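Local coordinates for fibronectin type III domain-containing protein (Simiduia agarivorans, PDB 6P2K) that probably hydrolyses beta-glucan chains such as xyloglucan, as a family 74 glycoside hydrolase with seven-bladed beta-propeller architecture, and binds zinc ions, at residues N54-R59 / G80-T85; S34-V39 / D711-Y716; A64-P67 / N71-F74. All blocks are in the same frame, centred on the assembly; numbering follows the deposited sequence.

Contact 1 of 3, residues N54-R59 / G80-T85. With PE3 (3,6,9,12,15,18,21,24,27,30,33,36,39-tridecaoxahentetracontane-1,41-diol), chain C.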
ATOM      1  N   ASN B  54     -44.468 -23.629  28.421  1.00 34.77           N
ATOM      2  CA  ASN B  54     -43.596 -24.796  28.472  1.00 37.83           C
ATOM      3  C   ASN B  54     -44.347 -26.049  28.042  1.00 38.03           C
ATOM      4  O   ASN B  54     -45.417 -26.357  28.574  1.00 38.67           O
ATOM      5  CB  ASN B  54     -43.041 -24.993  29.883  1.00 40.01           C
ATOM      6  CG  ASN B  54     -42.070 -23.904  30.286  1.00 44.04           C
ATOM      7  OD1 ASN B  54     -41.301 -23.405  29.465  1.00 43.31           O
ATOM      8  ND2 ASN B  54     -42.099 -23.530  31.560  1.00 47.99           N
ATOM      9  N   LEU B  55     -43.778 -26.776  27.089  1.00 35.80           N
ATOM     10  CA  LEU B  55     -44.307 -28.059  26.653  1.00 36.06           C
ATOM     11  C   LEU B  55     -43.553 -29.197  27.333  1.00 37.00           C
ATOM     12  O   LEU B  55     -42.430 -29.028  27.816  1.00 36.96           O
ATOM     13  CB  LEU B  55     -44.207 -28.200  25.132  1.00 33.65           C
ATOM     14  CG  LEU B  55     -44.872 -27.110  24.295  1.00 29.76           C
ATOM     15  CD1 LEU B  55     -44.210 -27.012  22.935  1.00 28.59           C
ATOM     16  CD2 LEU B  55     -46.357 -27.394  24.146  1.00 33.68           C
ATOM     17  N   VAL B  56     -44.193 -30.369  27.366  1.00 36.38           N
ATOM     18  CA  VAL B  56     -43.532 -31.553  27.906  1.00 39.61           C
ATOM     19  C   VAL B  56     -42.452 -32.041  26.949  1.00 38.54           C
ATOM     20  O   VAL B  56     -41.446 -32.623  27.375  1.00 41.55           O
ATOM     21  CB  VAL B  56     -44.567 -32.652  28.208  1.00 42.79           C
ATOM     22  CG1 VAL B  56     -43.933 -33.788  29.002  1.00 46.64           C
ATOM     23  CG2 VAL B  56     -45.747 -32.068  28.974  1.00 42.35           C
ATOM     24  N   ASN B  57     -42.631 -31.810  25.650  1.00 34.91           N
ATOM     25  CA  ASN B  57     -41.635 -32.135  24.642  1.00 37.46           C
ATOM     26  C   ASN B  57     -41.610 -31.014  23.614  1.00 37.56           C
ATOM     27  O   ASN B  57     -42.664 -30.532  23.188  1.00 37.74           O
ATOM     28  CB  ASN B  57     -41.933 -33.480  23.971  1.00 40.72           C
ATOM     29  CG  ASN B  57     -41.006 -33.767  22.812  1.00 42.39           C
ATOM     30  OD1 ASN B  57     -41.303 -33.433  21.666  1.00 39.08           O
ATOM     31  ND2 ASN B  57     -39.869 -34.388  23.104  1.00 44.05           N
ATOM     32  N   ASN B  58     -40.408 -30.596  23.223  1.00 39.28           N
ATOM     33  CA  ASN B  58     -40.237 -29.376  22.445  1.00 39.92           C
ATOM     34  C   ASN B  58     -40.035 -29.623  20.954  1.00 40.65           C
ATOM     35  O   ASN B  58     -39.810 -28.663  20.209  1.00 38.43           O
ATOM     36  CB  ASN B  58     -39.068 -28.563  23.004  1.00 42.72           C
ATOM     37  CG  ASN B  58     -39.433 -27.834  24.281  1.00 50.02           C
ATOM     38  OD1 ASN B  58     -40.582 -27.432  24.473  1.00 51.76           O
ATOM     39  ND2 ASN B  58     -38.461 -27.663  25.164  1.00 54.27           N
ATOM     40  N   ARG B  59     -40.123 -30.870  20.498  1.00 37.25           N
ATOM     41  CA  ARG B  59     -40.096 -31.169  19.066  1.00 37.16           C
ATOM     42  C   ARG B  59     -41.520 -31.033  18.538  1.00 36.93           C
ATOM     43  O   ARG B  59     -42.322 -31.967  18.602  1.00 41.54           O
ATOM     44  CB  ARG B  59     -39.525 -32.558  18.814  1.00 38.33           C
ATOM     45  CG  ARG B  59     -39.194 -32.846  17.356  1.00 38.22           C
ATOM     46  CD  ARG B  59     -38.196 -33.984  17.231  1.00 41.48           C
ATOM     47  NE  ARG B  59     -36.881 -33.621  17.757  1.00 45.87           N
ATOM     48  CZ  ARG B  59     -35.890 -33.131  17.018  1.00 47.97           C
ATOM     49  NH1 ARG B  59     -36.060 -32.941  15.718  1.00 46.56           N
ATOM     50  NH2 ARG B  59     -34.727 -32.831  17.579  1.00 51.29           N
ATOM     51  N   GLY B  80     -46.918 -36.117  21.979  1.00 42.83           N
ATOM     52  CA  GLY B  80     -48.361 -36.067  21.937  1.00 43.91           C
ATOM     53  C   GLY B  80     -48.893 -34.654  21.864  1.00 43.43           C
ATOM     54  O   GLY B  80     -48.155 -33.670  21.885  1.00 41.06           O
ATOM     55  N   LEU B  81     -50.217 -34.572  21.784  1.00 43.04           N
ATOM     56  CA  LEU B  81     -50.902 -33.295  21.650  1.00 41.87           C
ATOM     57  C   LEU B  81     -50.884 -32.528  22.967  1.00 40.34           C
ATOM     58  O   LEU B  81     -51.012 -33.111  24.047  1.00 41.99           O
ATOM     59  CB  LEU B  81     -52.344 -33.533  21.197  1.00 43.15           C
ATOM     60  CG  LEU B  81     -53.143 -32.416  20.527  1.00 42.52           C
ATOM     61  CD1 LEU B  81     -52.557 -32.071  19.170  1.00 37.89           C
ATOM     62  CD2 LEU B  81     -54.589 -32.853  20.389  1.00 44.81           C
ATOM     63  N   HIS B  82     -50.712 -31.212  22.870  1.00 38.18           N
ATOM     64  CA  HIS B  82     -50.889 -30.300  23.990  1.00 40.21           C
ATOM     65  C   HIS B  82     -52.062 -29.375  23.693  1.00 40.95           C
ATOM     66  O   HIS B  82     -52.397 -29.119  22.534  1.00 38.20           O
ATOM     67  CB  HIS B  82     -49.628 -29.460  24.252  1.00 39.35           C
ATOM     68  CG  HIS B  82     -48.437 -30.261  24.677  1.00 40.14           C
ATOM     69  ND1 HIS B  82     -47.860 -31.221  23.874  1.00 39.51           N
ATOM     70  CD2 HIS B  82     -47.704 -30.233  25.815  1.00 39.55           C
ATOM     71  CE1 HIS B  82     -46.827 -31.755  24.502  1.00 39.38           C
ATOM     72  NE2 HIS B  82     -46.710 -31.171  25.681  1.00 39.74           N
ATOM     73  N   ILE B  83     -52.684 -28.862  24.751  1.00 42.57           N
ATOM     74  CA  ILE B  83     -53.805 -27.941  24.608  1.00 41.01           C
ATOM     75  C   ILE B  83     -53.561 -26.724  25.491  1.00 39.94           C
ATOM     76  O   ILE B  83     -53.190 -26.858  26.663  1.00 43.03           O
ATOM     77  CB  ILE B  83     -55.154 -28.613  24.943  1.00 42.58           C
ATOM     78  CG1 ILE B  83     -56.313 -27.652  24.664  1.00 40.61           C
ATOM     79  CG2 ILE B  83     -55.184 -29.130  26.381  1.00 44.53           C
ATOM     80  CD1 ILE B  83     -57.682 -28.250  24.934  1.00 43.11           C
ATOM     81  N   SER B  84     -53.735 -25.541  24.912  1.00 38.21           N
ATOM     82  CA  SER B  84     -53.718 -24.282  25.639  1.00 39.93           C
ATOM     83  C   SER B  84     -55.093 -23.639  25.557  1.00 42.96           C
ATOM     84  O   SER B  84     -55.735 -23.657  24.500  1.00 44.33           O
ATOM     85  CB  SER B  84     -52.667 -23.325  25.074  1.00 41.79           C
ATOM     86  OG  SER B  84     -52.706 -22.082  25.756  1.00 41.87           O
ATOM     87  N   THR B  85     -55.546 -23.080  26.676  1.00 41.13           N
ATOM     88  CA  THR B  85     -56.781 -22.315  26.709  1.00 44.60           C
ATOM     89  C   THR B  85     -56.543 -20.836  26.975  1.00 47.55           C
ATOM     90  O   THR B  85     -57.508 -20.064  27.006  1.00 51.30           O
ATOM     91  CB  THR B  85     -57.738 -22.882  27.762  1.00 47.49           C
ATOM     92  OG1 THR B  85     -57.110 -22.839  29.051  1.00 53.61           O
ATOM     93  CG2 THR B  85     -58.100 -24.319  27.431  1.00 46.38           C
TER
HETATM   94  O43 PE3 C 808     -46.882 -16.288  28.439  1.00 74.86           O
HETATM   95  C42 PE3 C 808     -45.851 -16.795  29.286  1.00 73.57           C
HETATM   96  C41 PE3 C 808     -44.597 -17.025  28.445  1.00 73.60           C
HETATM   97  O40 PE3 C 808     -43.488 -17.530  29.210  1.00 75.36           O
HETATM   98  C39 PE3 C 808     -43.729 -18.804  29.826  1.00 74.61           C
HETATM   99  C38 PE3 C 808     -42.441 -19.167  30.554  1.00 72.74           C
HETATM  100  O37 PE3 C 808     -42.548 -20.436  31.216  1.00 72.10           O
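The imidazole of H82, in the third strand of a four-stranded propeller blade, meets L55 and V56 in the loop that leads into that blade. This loop runs from strand 50-51 of the preceding blade to strand 60-66. H82 projects from strand 80-84 toward the loop. Its CG lies anti to the carbonyl carbon (chi1 -64°), which brings NE2 to the loop backbone. There V56 N donates to H82 NE2 at 3.1 Å, with an N-H...N angle of 155°. The donor is tilted from the ring plane by 26°, so the bond is not quite in plane. The methyl CG2 of V56 also comes to 3.5 Å from H82 NE2, and the two side chains cross at about a right angle. L55 takes one face of the ring. Its CD2 sits 3.8 Å from the ring centroid of H82, a CH-pi contact displaced toward the rim. The second ring nitrogen, H82 ND1, gives G80 O a weak hydrogen bond of 3.2 Å. T77 and L93 also touch the H82 side chain. Further along the loop, N57 OD1 accepts from R59 N at 3.1 Å, an Asx turn. R59 then leaves the contact to form a salt bridge with D124, a zinc ligand. At the opposite end, N54 ND2 lies 3.1 Å from O37 of a bound polyethylene glycol. An alanine in place of H82 would probably leave V56 N without its acceptor and open a gap beneath L55 CD2. Accepting at NE2 requires a lone pair on that nitrogen, and the weak bond to G80 O suggests that ND1 holds the proton. The imidazole is therefore probably neutral.

Contact 2 of 3, residues S34-V39 / D711-Y716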
ATOM      1  N   SER B  34     -40.649 -24.958  16.077  1.00 26.11           N
ATOM      2  CA  SER B  34     -39.266 -25.404  16.076  1.00 32.04           C
ATOM      3  C   SER B  34     -39.202 -26.860  16.523  1.00 36.10           C
ATOM      4  O   SER B  34     -40.191 -27.438  16.981  1.00 41.73           O
ATOM      5  CB  SER B  34     -38.420 -24.526  16.995  1.00 31.61           C
ATOM      6  OG  SER B  34     -38.715 -24.808  18.352  1.00 32.94           O
ATOM      7  N   ASP B  35     -38.026 -27.464  16.389  1.00 35.73           N
ATOM      8  CA  ASP B  35     -37.853 -28.838  16.838  1.00 41.20           C
ATOM      9  C   ASP B  35     -37.116 -28.946  18.168  1.00 41.28           C
ATOM     10  O   ASP B  35     -36.989 -30.056  18.696  1.00 41.04           O
ATOM     11  CB  ASP B  35     -37.142 -29.678  15.764  1.00 49.99           C
ATOM     12  CG  ASP B  35     -35.872 -29.032  15.242  1.00 58.32           C
ATOM     13  OD1 ASP B  35     -35.526 -27.916  15.689  1.00 60.59           O
ATOM     14  OD2 ASP B  35     -35.219 -29.650  14.375  1.00 62.12           O
ATOM     15  N   MET B  36     -36.647 -27.829  18.738  1.00 39.06           N
ATOM     16  CA  MET B  36     -35.996 -27.875  20.041  1.00 42.96           C
ATOM     17  C   MET B  36     -36.348 -26.715  20.968  1.00 39.55           C
ATOM     18  O   MET B  36     -35.849 -26.688  22.096  1.00 41.53           O
ATOM     19  CB  MET B  36     -34.467 -27.945  19.873  1.00 48.46           C
ATOM     20  CG  MET B  36     -33.996 -29.224  19.189  1.00 54.54           C
ATOM     21  SD  MET B  36     -32.219 -29.480  19.194  1.00 59.93           S
ATOM     22  CE  MET B  36     -31.993 -30.275  20.783  1.00 62.91           C
ATOM     23  N   GLU B  37     -37.194 -25.771  20.546  1.00 33.40           N
ATOM     24  CA  GLU B  37     -37.605 -24.652  21.392  1.00 34.53           C
ATOM     25  C   GLU B  37     -39.108 -24.601  21.626  1.00 33.34           C
ATOM     26  O   GLU B  37     -39.593 -23.631  22.219  1.00 37.01           O
ATOM     27  CB  GLU B  37     -37.165 -23.311  20.793  1.00 37.83           C
ATOM     28  CG  GLU B  37     -35.714 -22.976  20.993  1.00 41.83           C
ATOM     29  CD  GLU B  37     -34.820 -23.834  20.144  1.00 47.50           C
ATOM     30  OE1 GLU B  37     -33.823 -24.351  20.686  1.00 51.84           O
ATOM     31  OE2 GLU B  37     -35.124 -23.996  18.941  1.00 46.54           O
ATOM     32  N   GLY B  38     -39.859 -25.599  21.174  1.00 29.72           N
ATOM     33  CA  GLY B  38     -41.300 -25.500  21.293  1.00 30.09           C
ATOM     34  C   GLY B  38     -41.858 -24.503  20.293  1.00 28.19           C
ATOM     35  O   GLY B  38     -41.372 -24.379  19.163  1.00 29.19           O
ATOM     36  N   VAL B  39     -42.882 -23.768  20.719  1.00 27.29           N
ATOM     37  CA  VAL B  39     -43.659 -22.898  19.844  1.00 25.90           C
ATOM     38  C   VAL B  39     -43.304 -21.446  20.136  1.00 25.54           C
ATOM     39  O   VAL B  39     -43.296 -21.024  21.299  1.00 28.05           O
ATOM     40  CB  VAL B  39     -45.170 -23.135  20.020  1.00 26.61           C
ATOM     41  CG1 VAL B  39     -45.973 -22.115  19.220  1.00 26.49           C
ATOM     42  CG2 VAL B  39     -45.537 -24.549  19.614  1.00 27.84           C
ATOM     43  N   ASP B 711     -30.974 -37.371  25.030  1.00 42.31           N
ATOM     44  CA  ASP B 711     -31.827 -38.381  24.411  1.00 44.18           C
ATOM     45  C   ASP B 711     -33.273 -37.919  24.317  1.00 42.94           C
ATOM     46  O   ASP B 711     -34.010 -38.365  23.430  1.00 45.18           O
ATOM     47  CB  ASP B 711     -31.747 -39.693  25.190  1.00 47.55           C
ATOM     48  CG  ASP B 711     -30.465 -40.449  24.923  1.00 50.17           C
ATOM     49  OD1 ASP B 711     -29.985 -40.415  23.771  1.00 52.14           O
ATOM     50  OD2 ASP B 711     -29.941 -41.077  25.866  1.00 50.54           O
ATOM     51  N   TYR B 712     -33.696 -37.029  25.213  1.00 38.77           N
ATOM     52  CA  TYR B 712     -35.051 -36.509  25.190  1.00 37.25           C
ATOM     53  C   TYR B 712     -35.112 -34.988  25.165  1.00 37.17           C
ATOM     54  O   TYR B 712     -36.213 -34.431  25.237  1.00 39.24           O
ATOM     55  CB  TYR B 712     -35.844 -37.032  26.401  1.00 34.60           C
ATOM     56  CG  TYR B 712     -35.668 -38.512  26.652  1.00 32.57           C
ATOM     57  CD1 TYR B 712     -36.245 -39.453  25.809  1.00 35.84           C
ATOM     58  CD2 TYR B 712     -34.924 -38.969  27.732  1.00 31.32           C
ATOM     59  CE1 TYR B 712     -36.087 -40.811  26.033  1.00 37.54           C
ATOM     60  CE2 TYR B 712     -34.757 -40.322  27.965  1.00 34.74           C
ATOM     61  CZ  TYR B 712     -35.342 -41.240  27.112  1.00 39.48           C
ATOM     62  OH  TYR B 712     -35.182 -42.590  27.340  1.00 42.21           O
ATOM     63  N   GLN B 713     -33.968 -34.305  25.062  1.00 35.74           N
ATOM     64  CA  GLN B 713     -33.909 -32.840  25.053  1.00 39.45           C
ATOM     65  C   GLN B 713     -34.531 -32.253  26.318  1.00 37.73           C
ATOM     66  O   GLN B 713     -35.249 -31.253  26.276  1.00 38.40           O
ATOM     67  CB  GLN B 713     -34.576 -32.260  23.804  1.00 44.22           C
ATOM     68  CG  GLN B 713     -33.973 -32.742  22.502  1.00 50.54           C
ATOM     69  CD  GLN B 713     -34.874 -32.471  21.314  1.00 60.81           C
ATOM     70  OE1 GLN B 713     -34.659 -33.001  20.224  1.00 64.83           O
ATOM     71  NE2 GLN B 713     -35.895 -31.641  21.521  1.00 60.32           N
ATOM     72  N   LEU B 714     -34.253 -32.883  27.454  1.00 35.44           N
ATOM     73  CA  LEU B 714     -34.758 -32.442  28.744  1.00 32.02           C
ATOM     74  C   LEU B 714     -33.618 -31.839  29.550  1.00 31.22           C
ATOM     75  O   LEU B 714     -32.582 -32.483  29.748  1.00 28.99           O
ATOM     76  CB  LEU B 714     -35.398 -33.603  29.505  1.00 30.41           C
ATOM     77  CG  LEU B 714     -36.609 -34.231  28.812  1.00 33.32           C
ATOM     78  CD1 LEU B 714     -37.011 -35.531  29.491  1.00 33.26           C
ATOM     79  CD2 LEU B 714     -37.772 -33.249  28.795  1.00 33.66           C
ATOM     80  N   GLY B 715     -33.807 -30.602  29.997  1.00 32.06           N
ATOM     81  CA  GLY B 715     -32.838 -29.954  30.858  1.00 30.63           C
ATOM     82  C   GLY B 715     -33.355 -29.829  32.274  1.00 30.51           C
ATOM     83  O   GLY B 715     -34.399 -29.209  32.503  1.00 26.57           O
ATOM     84  N   TYR B 716     -32.647 -30.424  33.236  1.00 28.80           N
ATOM     85  CA  TYR B 716     -33.105 -30.351  34.619  1.00 29.40           C
ATOM     86  C   TYR B 716     -32.905 -28.953  35.189  1.00 30.48           C
ATOM     87  O   TYR B 716     -33.819 -28.383  35.796  1.00 33.76           O
ATOM     88  CB  TYR B 716     -32.386 -31.388  35.485  1.00 28.94           C
ATOM     89  CG  TYR B 716     -33.076 -31.571  36.814  1.00 29.23           C
ATOM     90  CD1 TYR B 716     -32.844 -30.696  37.868  1.00 28.29           C
ATOM     91  CD2 TYR B 716     -33.992 -32.597  37.005  1.00 29.81           C
ATOM     92  CE1 TYR B 716     -33.496 -30.845  39.078  1.00 27.91           C
ATOM     93  CE2 TYR B 716     -34.645 -32.755  38.214  1.00 30.26           C
ATOM     94  CZ  TYR B 716     -34.394 -31.876  39.246  1.00 28.46           C
ATOM     95  OH  TYR B 716     -35.040 -32.028  40.450  1.00 30.85           O
TER
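M36 and Q713 cross at about a right angle, with the end of the methionine laid against the middle of the glutamine. M36 starts with its CG beside the backbone N. Its chain runs out extended and bends only at chi3 (86°). That bend sets its CE 3.6 Å from Q713 CG and close to Q713 CD as well. Nearer its root, M36 CG lies 3.9 Å from Q713 NE2. M36 thus lies across Q713, with its CG near the amide. Q713 points toward the loop 34-39 and is extended beyond CG, so its amide passes M36 to the backbone of D35. There Q713 NE2 gives D35 O a weak hydrogen bond of 3.4 Å, at an angle of 148°. The stronger polar partner is at the other end of the amide, where Q713 OE1 accepts from R59 NH2. Y708 touches both M36 and Q713. The two segments come from turns in different propeller blades. Loop 34-39 links strands 30-34 and 39-42, and Q713 sits just before strand 714-723. Q713 and L714 both face D709 in a G1 beta bulge. As in other family 74 enzymes, 34-39 probably lies in the N-terminal propeller and 711-716 in the second, with the substrate cleft between the two. The D35 side chain is about 5 Å from a bound zinc ion, which Q16 and D124 coordinate. Loop 34-39 is tied internally by an ST motif, in which S34 OG accepts from E37 N at 2.8 Å. The same hydroxyl donates to G38 O at 2.8 Å. S34 N also bonds to G38 O, at 3.2 Å, and these two donors approach from opposite faces of the carbonyl plane.

Contact 3 of 3, residues A64-P67 / N71-F74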
ATOM      1  N   ALA B  64     -52.265 -25.527  15.660  1.00 36.48           N
ATOM      2  CA  ALA B  64     -53.559 -25.148  15.110  1.00 39.62           C
ATOM      3  C   ALA B  64     -54.308 -24.283  16.111  1.00 40.75           C
ATOM      4  O   ALA B  64     -54.368 -24.612  17.299  1.00 42.04           O
ATOM      5  CB  ALA B  64     -54.398 -26.379  14.748  1.00 40.29           C
ATOM      6  N   VAL B  65     -54.873 -23.181  15.627  1.00 40.54           N
ATOM      7  CA  VAL B  65     -55.705 -22.292  16.430  1.00 40.69           C
ATOM      8  C   VAL B  65     -57.163 -22.590  16.119  1.00 41.37           C
ATOM      9  O   VAL B  65     -57.532 -22.774  14.954  1.00 42.10           O
ATOM     10  CB  VAL B  65     -55.365 -20.814  16.155  1.00 40.14           C
ATOM     11  CG1 VAL B  65     -55.980 -19.923  17.217  1.00 39.46           C
ATOM     12  CG2 VAL B  65     -53.861 -20.616  16.100  1.00 30.90           C
ATOM     13  N   THR B  66     -57.992 -22.635  17.150  1.00 42.41           N
ATOM     14  CA  THR B  66     -59.389 -22.992  16.949  1.00 45.90           C
ATOM     15  C   THR B  66     -60.117 -21.885  16.198  1.00 46.41           C
ATOM     16  O   THR B  66     -60.034 -20.716  16.594  1.00 40.23           O
ATOM     17  CB  THR B  66     -60.086 -23.250  18.277  1.00 56.51           C
ATOM     18  OG1 THR B  66     -59.968 -22.092  19.109  1.00 63.52           O
ATOM     19  CG2 THR B  66     -59.476 -24.451  18.972  1.00 54.42           C
ATOM     20  N   PRO B  67     -60.818 -22.203  15.114  1.00 46.48           N
ATOM     21  CA  PRO B  67     -61.694 -21.210  14.487  1.00 47.69           C
ATOM     22  C   PRO B  67     -62.708 -20.665  15.484  1.00 45.86           C
ATOM     23  O   PRO B  67     -63.422 -21.419  16.147  1.00 48.17           O
ATOM     24  CB  PRO B  67     -62.375 -22.003  13.365  1.00 49.13           C
ATOM     25  CG  PRO B  67     -61.396 -23.089  13.044  1.00 46.48           C
ATOM     26  CD  PRO B  67     -60.755 -23.456  14.346  1.00 45.66           C
ATOM     27  N   ASN B  71     -57.903 -18.203  21.564  1.00 49.22           N
ATOM     28  CA  ASN B  71     -57.266 -18.542  22.829  1.00 49.71           C
ATOM     29  C   ASN B  71     -57.093 -20.043  23.030  1.00 45.80           C
ATOM     30  O   ASN B  71     -56.358 -20.446  23.938  1.00 42.58           O
ATOM     31  CB  ASN B  71     -58.064 -17.957  23.999  1.00 52.59           C
ATOM     32  CG  ASN B  71     -57.867 -16.457  24.148  1.00 57.63           C
ATOM     33  OD1 ASN B  71     -56.763 -15.942  23.962  1.00 56.36           O
ATOM     34  ND2 ASN B  71     -58.940 -15.749  24.483  1.00 61.85           N
ATOM     35  N   LYS B  72     -57.740 -20.875  22.216  1.00 44.66           N
ATOM     36  CA  LYS B  72     -57.606 -22.325  22.305  1.00 43.58           C
ATOM     37  C   LYS B  72     -56.700 -22.792  21.171  1.00 41.63           C
ATOM     38  O   LYS B  72     -57.060 -22.679  19.995  1.00 41.21           O
ATOM     39  CB  LYS B  72     -58.968 -23.009  22.242  1.00 47.58           C
ATOM     40  CG  LYS B  72     -58.917 -24.494  22.555  1.00 49.30           C
ATOM     41  CD  LYS B  72     -60.185 -24.976  23.250  1.00 51.16           C
ATOM     42  CE  LYS B  72     -61.292 -25.269  22.251  1.00 51.99           C
ATOM     43  NZ  LYS B  72     -62.474 -25.889  22.913  1.00 53.16           N
ATOM     44  N   ILE B  73     -55.529 -23.316  21.525  1.00 40.38           N
ATOM     45  CA  ILE B  73     -54.497 -23.683  20.563  1.00 38.39           C
ATOM     46  C   ILE B  73     -54.073 -25.122  20.820  1.00 41.64           C
ATOM     47  O   ILE B  73     -53.856 -25.513  21.972  1.00 44.25           O
ATOM     48  CB  ILE B  73     -53.281 -22.741  20.656  1.00 36.03           C
ATOM     49  CG1 ILE B  73     -53.682 -21.328  20.246  1.00 41.32           C
ATOM     50  CG2 ILE B  73     -52.130 -23.250  19.802  1.00 32.75           C
ATOM     51  CD1 ILE B  73     -52.869 -20.268  20.924  1.00 43.74           C
ATOM     52  N   PHE B  74     -53.951 -25.901  19.750  1.00 40.97           N
ATOM     53  CA  PHE B  74     -53.467 -27.271  19.825  1.00 38.67           C
ATOM     54  C   PHE B  74     -52.062 -27.352  19.242  1.00 38.74           C
ATOM     55  O   PHE B  74     -51.773 -26.747  18.204  1.00 31.94           O
ATOM     56  CB  PHE B  74     -54.403 -28.226  19.085  1.00 40.75           C
ATOM     57  CG  PHE B  74     -55.762 -28.340  19.709  1.00 43.54           C
ATOM     58  CD1 PHE B  74     -55.998 -29.253  20.726  1.00 47.86           C
ATOM     59  CD2 PHE B  74     -56.803 -27.531  19.286  1.00 43.91           C
ATOM     60  CE1 PHE B  74     -57.251 -29.359  21.307  1.00 51.03           C
ATOM     61  CE2 PHE B  74     -58.057 -27.632  19.862  1.00 41.30           C
ATOM     62  CZ  PHE B  74     -58.281 -28.547  20.874  1.00 52.02           C
TER
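The ring of F74 meets strand 60-66 at its edge. T66 CG2 comes to 3.6 Å from F74 CE2, near the ring plane, and A64 O also lies at this edge. The T66 and F74 side chains cross at about a right angle. L81 and I83 of the next strand touch F74 as well. The two segments belong to a beta hairpin, strands 60-66 and 72-77, which are the first two of a four-stranded propeller blade. The axes of the short segments 64-66 and 72-74 pass 4.8 Å apart, with 151° between their directions. A64 and F74 form a hydrogen-bonded pair. A64 N donates to F74 O at 2.9 Å, in the carbonyl plane, and F74 N donates to A64 O at 2.8 Å. V65 and I73 form the following non-hydrogen-bonded pair. Their side chains lie side by side, pointing the same way, with V65 CG1 4.1 Å from I73 CG1. Y31 of the preceding blade touches both, while F107 of the following blade reaches A64 and T66. Near the turn, T66 CG2 also packs 3.6 Å from K72 CG. The lysine chain bends at chi2 and chi3 and leads away to G147, whose O accepts from NZ. T66 N donates to K72 O at 3.0 Å, almost straight along the carbonyl bond.

How the contacts relate
From the N terminus, the chain first passes 34-39, whose partner 711-716 comes only near the end. Contact 2 therefore closes by far the longest loop. Inside it, the chain runs through 54-59 and closes contact 1 at 80-85. Within that loop lies contact 3, where 64-67 turns back to 71-74 after a short turn. The three contacts are nested and none cross. Contact 3 pairs two strands of one blade, and contact 1 ties the incoming loop to the same blade; the bond from S84 N to I73 O joins them. Contact 2 probably joins blades of the two propellers. It meets contact 1 at R59 and N58 but does not touch contact 3.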